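Local structure of glycoside hydrolase (Streptococcus pneumoniae serotype 4, 6ORH) at residues A[3-11]-A[384-392]; A[59-68]-A[302-313]. The protein probably hydrolyses alpha-L-fucosidic linkages as a family 29 glycoside hydrolase, with glycan bound in its pocket and a calcium-binding, galactose-binding-like domain beside the catalytic barrel. The protein carries 2 engineered substitutions. All blocks are in the same frame, centred on the assembly; numbering follows the deposited sequence.

In the fold
Residues 3-11, at the N terminus, run ahead of helix 13-21 and the first barrel strand, 23-27, and in contact 1 they lie against the 384-392 loop of the C-terminal beta-sandwich, closing a loop of 372 intervening residues. Within that span, contact 2 closes a second, smaller loop: helix 56-65 packs beside helix 306-322, the last helix of the chain, with 233 residues between the two segments. Contact 2 thus nests within contact 1 and nothing crosses. Contact 1 joins the start of the chain to the sandwich domain; contact 2 joins an early and a late helix of the alpha-L-fucosidase region. Their centres are 37 Å apart, on opposite sides of the chain's centre.

Contact 1 (A[3-11]-A[384-392]); sequences KIKPHGPLP and DLKLGQRIA
The turn leading into strand 391-400 of the galactose-binding-like beta-sandwich receives the extended N-terminal segment, with Arg390 reaching across to Lys5 and His7. Arg390 NH2 donates to Lys5 O at 2.9 Å, in the plane of both the guanidinium and the carbonyl. The same NH2 bonds to Leu387 O within its own loop, nearly straight at 167°. His7 N donates to Leu387 O at 3.0 Å from the other face of that carbonyl, so one oxygen binds both the arginine and the incoming chain. His7 CB lies over one guanidinium face, offset toward its rim; Arg390 NH1 donates to Leu439 O and reaches Lys5 O through a water. These bonds lay the N-terminal residues on the sandwich domain, beside the 3-10 turn 385-387. With CG anti to the backbone N (chi1 170°), the His7 ring brings CD2 to Gln389 O at 3.4 Å, in the ring plane, while NE2 hydrogen-bonds to Gln437 OE1. Gly388, without a side chain, brings its CA to His7 O in a CH...O contact of 3.2 Å. Leu10 CD2 lies against Gly388 N, and Pro11 CD comes to 3.0 Å from Leu385 O.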
loop_
_atom_site.group_PDB
_atom_site.type_symbol
_atom_site.label_atom_id
_atom_site.label_comp_id
_atom_site.label_asym_id
_atom_site.label_seq_id
_atom_site.Cartn_x
_atom_site.Cartn_y
_atom_site.Cartn_z
ATOM N N LYS A 3 -7.435 -26.656 25.409
ATOM C CA LYS A 3 -6.273 -25.819 24.985
ATOM C C LYS A 3 -6.278 -25.687 23.460
ATOM O O LYS A 3 -6.707 -26.584 22.734
ATOM C CB LYS A 3 -4.955 -26.379 25.538
ATOM N N ILE A 4 -5.835 -24.521 22.989
ATOM C CA ILE A 4 -5.571 -24.294 21.577
ATOM C C ILE A 4 -4.091 -24.604 21.369
ATOM O O ILE A 4 -3.261 -24.198 22.181
ATOM C CB ILE A 4 -5.933 -22.826 21.264
ATOM C CG1 ILE A 4 -7.440 -22.599 21.421
ATOM C CG2 ILE A 4 -5.428 -22.385 19.896
ATOM C CD1 ILE A 4 -7.835 -21.140 21.400
ATOM N N LYS A 5 -3.788 -25.392 20.330
ATOM C CA LYS A 5 -2.411 -25.724 20.013
ATOM C C LYS A 5 -1.771 -24.505 19.349
ATOM O O LYS A 5 -2.437 -23.790 18.619
ATOM C CB LYS A 5 -2.354 -26.864 18.995
ATOM C CG LYS A 5 -2.869 -28.221 19.466
ATOM C CD LYS A 5 -2.356 -29.334 18.565
ATOM C CE LYS A 5 -3.298 -30.511 18.467
ATOM N NZ LYS A 5 -3.681 -30.992 19.814
ATOM N N PRO A 6 -0.454 -24.279 19.521
ATOM C CA PRO A 6 0.234 -23.233 18.752
ATOM C C PRO A 6 0.304 -23.534 17.254
ATOM O O PRO A 6 0.103 -24.665 16.816
ATOM C CB PRO A 6 1.624 -23.198 19.414
ATOM C CG PRO A 6 1.821 -24.613 19.910
ATOM C CD PRO A 6 0.447 -24.987 20.443
ATOM N N HIS A 7 0.593 -22.492 16.463
ATOM C CA HIS A 7 0.674 -22.590 15.023
ATOM C C HIS A 7 1.917 -21.839 14.556
ATOM O O HIS A 7 2.132 -20.694 14.955
ATOM C CB HIS A 7 -0.563 -21.965 14.344
ATOM C CG HIS A 7 -0.359 -21.844 12.871
ATOM N ND1 HIS A 7 -0.507 -22.939 12.024
ATOM C CD2 HIS A 7 0.042 -20.797 12.100
ATOM C CE1 HIS A 7 -0.249 -22.572 10.775
ATOM N NE2 HIS A 7 0.111 -21.257 10.808
ATOM N N GLY A 8 2.727 -22.497 13.711
ATOM C CA GLY A 8 3.862 -21.824 13.078
ATOM C C GLY A 8 4.965 -21.477 14.073
ATOM O O GLY A 8 4.974 -21.925 15.224
ATOM N N PRO A 9 5.987 -20.692 13.662
ATOM C CA PRO A 9 7.081 -20.346 14.569
ATOM C C PRO A 9 6.661 -19.305 15.604
ATOM O O PRO A 9 6.030 -18.309 15.256
ATOM C CB PRO A 9 8.161 -19.804 13.610
ATOM C CG PRO A 9 7.391 -19.281 12.416
ATOM C CD PRO A 9 6.133 -20.132 12.312
ATOM N N LEU A 10 7.047 -19.523 16.862
ATOM C CA LEU A 10 6.550 -18.663 17.929
ATOM C C LEU A 10 7.583 -17.602 18.274
ATOM O O LEU A 10 8.792 -17.873 18.296
ATOM C CB LEU A 10 6.197 -19.506 19.161
ATOM C CG LEU A 10 5.158 -20.595 18.917
ATOM C CD1 LEU A 10 4.855 -21.305 20.246
ATOM C CD2 LEU A 10 3.882 -20.028 18.267
ATOM N N PRO A 11 7.153 -16.381 18.652
ATOM C CA PRO A 11 8.102 -15.338 19.044
ATOM C C PRO A 11 8.725 -15.640 20.402
ATOM O O PRO A 11 8.093 -16.241 21.256
ATOM C CB PRO A 11 7.218 -14.079 19.131
ATOM C CG PRO A 11 5.829 -14.630 19.469
ATOM C CD PRO A 11 5.737 -15.968 18.765
ATOM N N ASP A 384 -3.046 -13.106 18.939
ATOM C CA ASP A 384 -2.296 -13.531 20.104
ATOM C C ASP A 384 -1.052 -14.285 19.650
ATOM O O ASP A 384 -1.108 -15.486 19.414
ATOM C CB ASP A 384 -3.139 -14.404 21.047
ATOM C CG ASP A 384 -2.393 -14.872 22.291
ATOM O OD1 ASP A 384 -1.185 -14.545 22.466
ATOM O OD2 ASP A 384 -3.025 -15.601 23.084
ATOM N N LEU A 385 0.053 -13.566 19.498
ATOM C CA LEU A 385 1.179 -14.173 18.801
ATOM C C LEU A 385 1.894 -15.197 19.675
ATOM O O LEU A 385 2.745 -15.916 19.163
ATOM C CB LEU A 385 2.146 -13.096 18.285
ATOM C CG LEU A 385 1.632 -12.164 17.192
ATOM C CD1 LEU A 385 2.788 -11.336 16.647
ATOM C CD2 LEU A 385 0.907 -12.905 16.061
ATOM N N LYS A 386 1.548 -15.298 20.975
ATOM C CA LYS A 386 2.107 -16.396 21.761
ATOM C C LYS A 386 1.642 -17.735 21.199
ATOM O O LYS A 386 2.246 -18.772 21.483
ATOM C CB LYS A 386 1.628 -16.311 23.213
ATOM C CG LYS A 386 2.124 -15.063 23.921
ATOM C CD LYS A 386 1.535 -14.851 25.311
ATOM C CE LYS A 386 2.201 -13.665 25.982
ATOM N NZ LYS A 386 2.190 -13.790 27.459
ATOM N N LEU A 387 0.563 -17.723 20.419
ATOM C CA LEU A 387 0.056 -18.935 19.793
ATOM C C LEU A 387 0.330 -18.941 18.280
ATOM O O LEU A 387 -0.159 -19.802 17.539
ATOM C CB LEU A 387 -1.437 -19.072 20.123
ATOM C CG LEU A 387 -1.728 -19.643 21.512
ATOM C CD1 LEU A 387 -3.074 -19.169 22.035
ATOM C CD2 LEU A 387 -1.653 -21.168 21.507
ATOM N N GLY A 388 1.147 -17.979 17.825
ATOM C CA GLY A 388 1.556 -17.922 16.424
ATOM C C GLY A 388 0.660 -17.039 15.547
ATOM O O GLY A 388 -0.538 -16.860 15.796
ATOM N N GLN A 389 1.251 -16.476 14.486
ATOM C CA GLN A 389 0.513 -15.611 13.570
ATOM C C GLN A 389 -0.293 -16.465 12.588
ATOM O O GLN A 389 0.229 -17.452 12.031
ATOM C CB GLN A 389 1.539 -14.771 12.789
ATOM C CG GLN A 389 0.909 -13.675 11.927
ATOM C CD GLN A 389 1.912 -12.770 11.243
ATOM O OE1 GLN A 389 3.122 -12.947 11.411
ATOM N NE2 GLN A 389 1.408 -11.789 10.493
ATOM N N ARG A 390 -1.554 -16.080 12.323
ATOM C CA ARG A 390 -2.452 -16.974 11.592
ATOM C C ARG A 390 -3.228 -16.292 10.474
ATOM O O ARG A 390 -3.355 -16.856 9.384
ATOM C CB ARG A 390 -3.467 -17.604 12.573
ATOM C CG ARG A 390 -2.815 -18.392 13.706
ATOM C CD ARG A 390 -3.801 -18.711 14.853
ATOM N NE ARG A 390 -3.070 -19.478 15.832
ATOM C CZ ARG A 390 -3.439 -20.653 16.356
ATOM N NH1 ARG A 390 -4.623 -21.185 16.065
ATOM N NH2 ARG A 390 -2.633 -21.258 17.201
ATOM N N ILE A 391 -3.768 -15.084 10.725
ATOM C CA ILE A 391 -4.740 -14.497 9.808
ATOM C C ILE A 391 -4.050 -14.053 8.525
ATOM O O ILE A 391 -3.013 -13.403 8.604
ATOM C CB ILE A 391 -5.497 -13.333 10.474
ATOM C CG1 ILE A 391 -6.407 -13.911 11.560
ATOM C CG2 ILE A 391 -6.306 -12.557 9.438
ATOM C CD1 ILE A 391 -6.944 -12.851 12.534
ATOM N N ALA A 392 -4.651 -14.386 7.384
ATOM C CA ALA A 392 -4.086 -14.044 6.089
ATOM C C ALA A 392 -4.985 -13.118 5.275
ATOM O O ALA A 392 -4.536 -12.562 4.258
ATOM C CB ALA A 392 -3.790 -15.331 5.328
HETATM O O HOH W 1 -4.838 -24.205 16.401
HETATM O O HOH W 2 4.104 -17.031 13.846
#

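Contact 2 (A[59-68]-A[302-313]); sequences WVRVLKETGF and GLFDAKDIERLY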
loop_
_atom_site.group_PDB
_atom_site.type_symbol
_atom_site.label_atom_id
_atom_site.label_comp_id
_atom_site.label_asym_id
_atom_site.label_seq_id
_atom_site.Cartn_x
_atom_site.Cartn_y
_atom_site.Cartn_z
ATOM N N TRP A 59 19.494 14.009 24.705
ATOM C CA TRP A 59 19.020 13.094 23.673
ATOM C C TRP A 59 18.042 12.121 24.320
ATOM O O TRP A 59 16.931 11.913 23.827
ATOM C CB TRP A 59 20.164 12.288 23.052
ATOM C CG TRP A 59 21.294 13.062 22.439
ATOM C CD1 TRP A 59 21.398 14.414 22.222
ATOM C CD2 TRP A 59 22.514 12.470 21.962
ATOM N NE1 TRP A 59 22.616 14.686 21.641
ATOM C CE2 TRP A 59 23.317 13.511 21.470
ATOM C CE3 TRP A 59 23.004 11.144 21.895
ATOM C CZ2 TRP A 59 24.583 13.271 20.930
ATOM C CZ3 TRP A 59 24.247 10.910 21.345
ATOM C CH2 TRP A 59 25.045 11.966 20.887
ATOM N N VAL A 60 18.477 11.509 25.439
ATOM C CA VAL A 60 17.639 10.510 26.080
ATOM C C VAL A 60 16.350 11.130 26.631
ATOM O O VAL A 60 15.276 10.538 26.463
ATOM C CB VAL A 60 18.421 9.757 27.171
ATOM C CG1 VAL A 60 17.503 8.808 27.951
ATOM C CG2 VAL A 60 19.622 9.023 26.576
ATOM N N ARG A 61 16.449 12.305 27.289
ATOM C CA ARG A 61 15.261 12.911 27.900
ATOM C C ARG A 61 14.186 13.162 26.835
ATOM O O ARG A 61 13.021 12.807 27.027
ATOM C CB ARG A 61 15.621 14.220 28.618
ATOM C CG ARG A 61 14.399 14.868 29.273
ATOM C CD ARG A 61 14.762 16.206 29.922
ATOM N NE ARG A 61 15.099 17.250 28.959
ATOM C CZ ARG A 61 14.205 17.986 28.276
ATOM N NH1 ARG A 61 12.899 17.809 28.471
ATOM N NH2 ARG A 61 14.632 18.889 27.413
ATOM N N VAL A 62 14.572 13.759 25.713
ATOM C CA VAL A 62 13.614 14.104 24.673
ATOM C C VAL A 62 13.026 12.820 24.091
ATOM O O VAL A 62 11.814 12.715 23.914
ATOM C CB VAL A 62 14.217 15.018 23.594
ATOM C CG1 VAL A 62 13.339 15.063 22.346
ATOM C CG2 VAL A 62 14.364 16.437 24.155
ATOM N N LEU A 63 13.882 11.827 23.837
ATOM C CA LEU A 63 13.330 10.570 23.317
ATOM C C LEU A 63 12.360 9.912 24.304
ATOM O O LEU A 63 11.327 9.388 23.895
ATOM C CB LEU A 63 14.483 9.632 22.936
ATOM C CG LEU A 63 15.352 10.113 21.779
ATOM C CD1 LEU A 63 16.574 9.206 21.615
ATOM C CD2 LEU A 63 14.533 10.205 20.491
ATOM N N LYS A 64 12.691 9.925 25.600
ATOM C CA LYS A 64 11.834 9.323 26.611
ATOM C C LYS A 64 10.499 10.062 26.628
ATOM O O LYS A 64 9.431 9.440 26.604
ATOM C CB LYS A 64 12.475 9.418 27.998
ATOM C CG LYS A 64 11.718 8.707 29.113
ATOM C CD LYS A 64 11.807 7.191 29.042
ATOM C CE LYS A 64 11.168 6.511 30.236
ATOM N NZ LYS A 64 11.365 5.050 30.240
ATOM N N GLU A 65 10.575 11.399 26.648
ATOM C CA GLU A 65 9.376 12.220 26.779
ATOM C C GLU A 65 8.489 12.100 25.543
ATOM O O GLU A 65 7.288 12.374 25.633
ATOM C CB GLU A 65 9.706 13.691 27.046
ATOM C CG GLU A 65 10.280 13.923 28.442
ATOM C CD GLU A 65 10.502 15.407 28.703
ATOM O OE1 GLU A 65 10.026 16.253 27.883
ATOM O OE2 GLU A 65 11.159 15.717 29.731
ATOM N N THR A 66 9.061 11.694 24.394
ATOM C CA THR A 66 8.281 11.640 23.165
ATOM C C THR A 66 7.932 10.202 22.780
ATOM O O THR A 66 7.549 9.991 21.619
ATOM C CB THR A 66 8.946 12.419 22.024
ATOM O OG1 THR A 66 10.251 11.911 21.716
ATOM C CG2 THR A 66 9.078 13.892 22.381
ATOM N N GLY A 67 8.101 9.258 23.721
ATOM C CA GLY A 67 7.466 7.932 23.661
ATOM C C GLY A 67 8.361 6.790 23.147
ATOM O O GLY A 67 7.890 5.660 22.965
ATOM N N PHE A 68 9.647 7.065 22.937
ATOM C CA PHE A 68 10.571 6.043 22.461
ATOM C C PHE A 68 10.980 5.159 23.636
ATOM O O PHE A 68 11.179 5.670 24.743
ATOM C CB PHE A 68 11.767 6.715 21.764
ATOM C CG PHE A 68 11.381 7.418 20.482
ATOM C CD1 PHE A 68 11.308 6.691 19.301
ATOM C CD2 PHE A 68 10.973 8.752 20.468
ATOM C CE1 PHE A 68 10.879 7.270 18.111
ATOM C CE2 PHE A 68 10.552 9.348 19.282
ATOM C CZ PHE A 68 10.519 8.608 18.101
ATOM N N GLY A 302 26.561 18.527 18.860
ATOM C CA GLY A 302 26.210 17.377 19.675
ATOM C C GLY A 302 24.813 17.450 20.286
ATOM O O GLY A 302 24.579 16.805 21.313
ATOM N N LEU A 303 23.899 18.185 19.616
ATOM C CA LEU A 303 22.537 18.378 20.112
ATOM C C LEU A 303 21.549 17.982 19.010
ATOM O O LEU A 303 21.874 18.089 17.836
ATOM C CB LEU A 303 22.337 19.843 20.530
ATOM C CG LEU A 303 23.219 20.295 21.707
ATOM C CD1 LEU A 303 22.964 21.772 21.978
ATOM C CD2 LEU A 303 22.866 19.522 22.988
ATOM N N PHE A 304 20.354 17.539 19.390
ATOM C CA PHE A 304 19.320 17.326 18.372
ATOM C C PHE A 304 18.900 18.701 17.854
ATOM O O PHE A 304 18.871 19.686 18.608
ATOM C CB PHE A 304 18.080 16.681 19.000
ATOM C CG PHE A 304 18.183 15.199 19.297
ATOM C CD1 PHE A 304 19.120 14.393 18.668
ATOM C CD2 PHE A 304 17.290 14.605 20.181
ATOM C CE1 PHE A 304 19.190 13.028 18.968
ATOM C CE2 PHE A 304 17.337 13.233 20.436
ATOM C CZ PHE A 304 18.290 12.454 19.840
ATOM N N ASP A 305 18.537 18.755 16.571
ATOM C CA ASP A 305 18.088 19.995 15.940
ATOM C C ASP A 305 16.764 20.452 16.547
ATOM O O ASP A 305 15.895 19.631 16.843
ATOM C CB ASP A 305 17.939 19.769 14.428
ATOM C CG ASP A 305 17.530 21.029 13.686
ATOM O OD1 ASP A 305 18.436 21.783 13.327
ATOM O OD2 ASP A 305 16.319 21.232 13.500
ATOM N N ALA A 306 16.586 21.785 16.714
ATOM C CA ALA A 306 15.394 22.334 17.342
ATOM C C ALA A 306 14.102 21.898 16.641
ATOM O O ALA A 306 13.101 21.653 17.326
ATOM C CB ALA A 306 15.491 23.850 17.386
ATOM N N LYS A 307 14.136 21.858 15.294
ATOM C CA LYS A 307 12.955 21.532 14.496
ATOM C C LYS A 307 12.619 20.052 14.692
ATOM O O LYS A 307 11.458 19.717 14.931
ATOM C CB LYS A 307 13.198 21.819 13.015
ATOM C CG LYS A 307 13.565 23.275 12.705
ATOM C CD LYS A 307 13.833 23.568 11.221
ATOM C CE LYS A 307 14.899 22.707 10.555
ATOM N NZ LYS A 307 16.247 22.888 11.151
ATOM N N ASP A 308 13.670 19.213 14.722
ATOM C CA ASP A 308 13.448 17.785 14.940
ATOM C C ASP A 308 12.797 17.541 16.295
ATOM O O ASP A 308 11.908 16.708 16.433
ATOM C CB ASP A 308 14.751 16.977 14.901
ATOM C CG ASP A 308 15.474 17.016 13.569
ATOM O OD1 ASP A 308 15.159 17.911 12.746
ATOM O OD2 ASP A 308 16.355 16.158 13.357
ATOM N N ILE A 309 13.290 18.228 17.347
ATOM C CA ILE A 309 12.712 18.078 18.659
ATOM C C ILE A 309 11.227 18.471 18.647
ATOM O O ILE A 309 10.382 17.747 19.180
ATOM C CB ILE A 309 13.523 18.900 19.687
ATOM C CG1 ILE A 309 14.948 18.353 19.814
ATOM C CG2 ILE A 309 12.802 18.904 21.025
ATOM C CD1 ILE A 309 15.918 19.327 20.541
ATOM N N GLU A 310 10.911 19.640 18.061
ATOM C CA GLU A 310 9.531 20.093 18.006
ATOM C C GLU A 310 8.657 19.021 17.339
ATOM O O GLU A 310 7.568 18.711 17.836
ATOM C CB GLU A 310 9.494 21.420 17.242
ATOM C CG GLU A 310 8.113 22.020 17.149
ATOM C CD GLU A 310 8.259 23.480 16.765
ATOM O OE1 GLU A 310 8.063 24.335 17.669
ATOM O OE2 GLU A 310 8.636 23.758 15.588
ATOM N N ARG A 311 9.189 18.446 16.261
ATOM C CA ARG A 311 8.468 17.472 15.448
ATOM C C ARG A 311 8.220 16.187 16.247
ATOM O O ARG A 311 7.147 15.582 16.157
ATOM C CB ARG A 311 9.257 17.266 14.152
ATOM C CG ARG A 311 8.606 16.346 13.130
ATOM C CD ARG A 311 7.239 16.810 12.650
ATOM N NE ARG A 311 7.001 18.250 12.563
ATOM C CZ ARG A 311 7.462 19.068 11.628
ATOM N NH1 ARG A 311 8.276 18.636 10.681
ATOM N NH2 ARG A 311 7.116 20.349 11.664
ATOM N N LEU A 312 9.193 15.777 17.081
ATOM C CA LEU A 312 8.953 14.601 17.909
ATOM C C LEU A 312 7.838 14.809 18.937
ATOM O O LEU A 312 7.074 13.885 19.201
ATOM C CB LEU A 312 10.258 14.167 18.595
ATOM C CG LEU A 312 11.372 13.682 17.681
ATOM C CD1 LEU A 312 12.573 13.322 18.541
ATOM C CD2 LEU A 312 10.893 12.471 16.877
ATOM N N TYR A 313 7.765 16.009 19.561
ATOM C CA TYR A 313 6.683 16.279 20.490
ATOM C C TYR A 313 5.344 16.312 19.740
ATOM O O TYR A 313 4.366 15.787 20.248
ATOM C CB TYR A 313 6.931 17.586 21.261
ATOM C CG TYR A 313 7.936 17.438 22.382
ATOM C CD1 TYR A 313 7.571 16.913 23.614
ATOM C CD2 TYR A 313 9.267 17.771 22.171
ATOM C CE1 TYR A 313 8.500 16.753 24.632
ATOM C CE2 TYR A 313 10.213 17.610 23.175
ATOM C CZ TYR A 313 9.827 17.087 24.392
ATOM O OH TYR A 313 10.773 16.900 25.368
HETATM O O HOH W 3 7.330 11.075 19.018
#
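Trp59 and Phe304 meet in an offset stack where helix 59-65 and the segment leading into helix 306-313 pack side by side in the helical layer around the strands of the TIM-barrel domain; the two short helix axes run 26° from parallel, 10.1 Å apart. Along Trp59, CB touches Phe304 CZ at 3.7 Å, CG lies over the Phe304 ring, and CD1 sits above its centre. The five-membered ring and the phenyl are nearly parallel. Next along the ring, NE1 donates to Gly302 O at 2.9 Å, from above that carbonyl's plane; farther out, CZ2 comes to 3.6 Å from the same oxygen. Leu63 CG meets the edge of the Phe304 ring, and beyond it Leu312 CD1 approaches both Leu63 CD2 and Val62 CG1. Leu312 CD2 reaches Phe68 CE2. At the C-terminal end of helix 59-65, closed by a Schellman motif at Gly67, Tyr313 OH donates to Glu65 OE1 at 2.7 Å; Arg61 NH1 makes a salt bridge to OE2 of that carboxylate, while its NH2 pairs with Glu58. Thr66 OG1, at chi1 60°, hydrogen-bonds back to Val62 O, and this rotamer points CG2 at the Tyr313 ring in a CH-pi contact, 3.5 Å from its centroid and 8° off the normal. A water donates to both Thr66 O and Leu312 O.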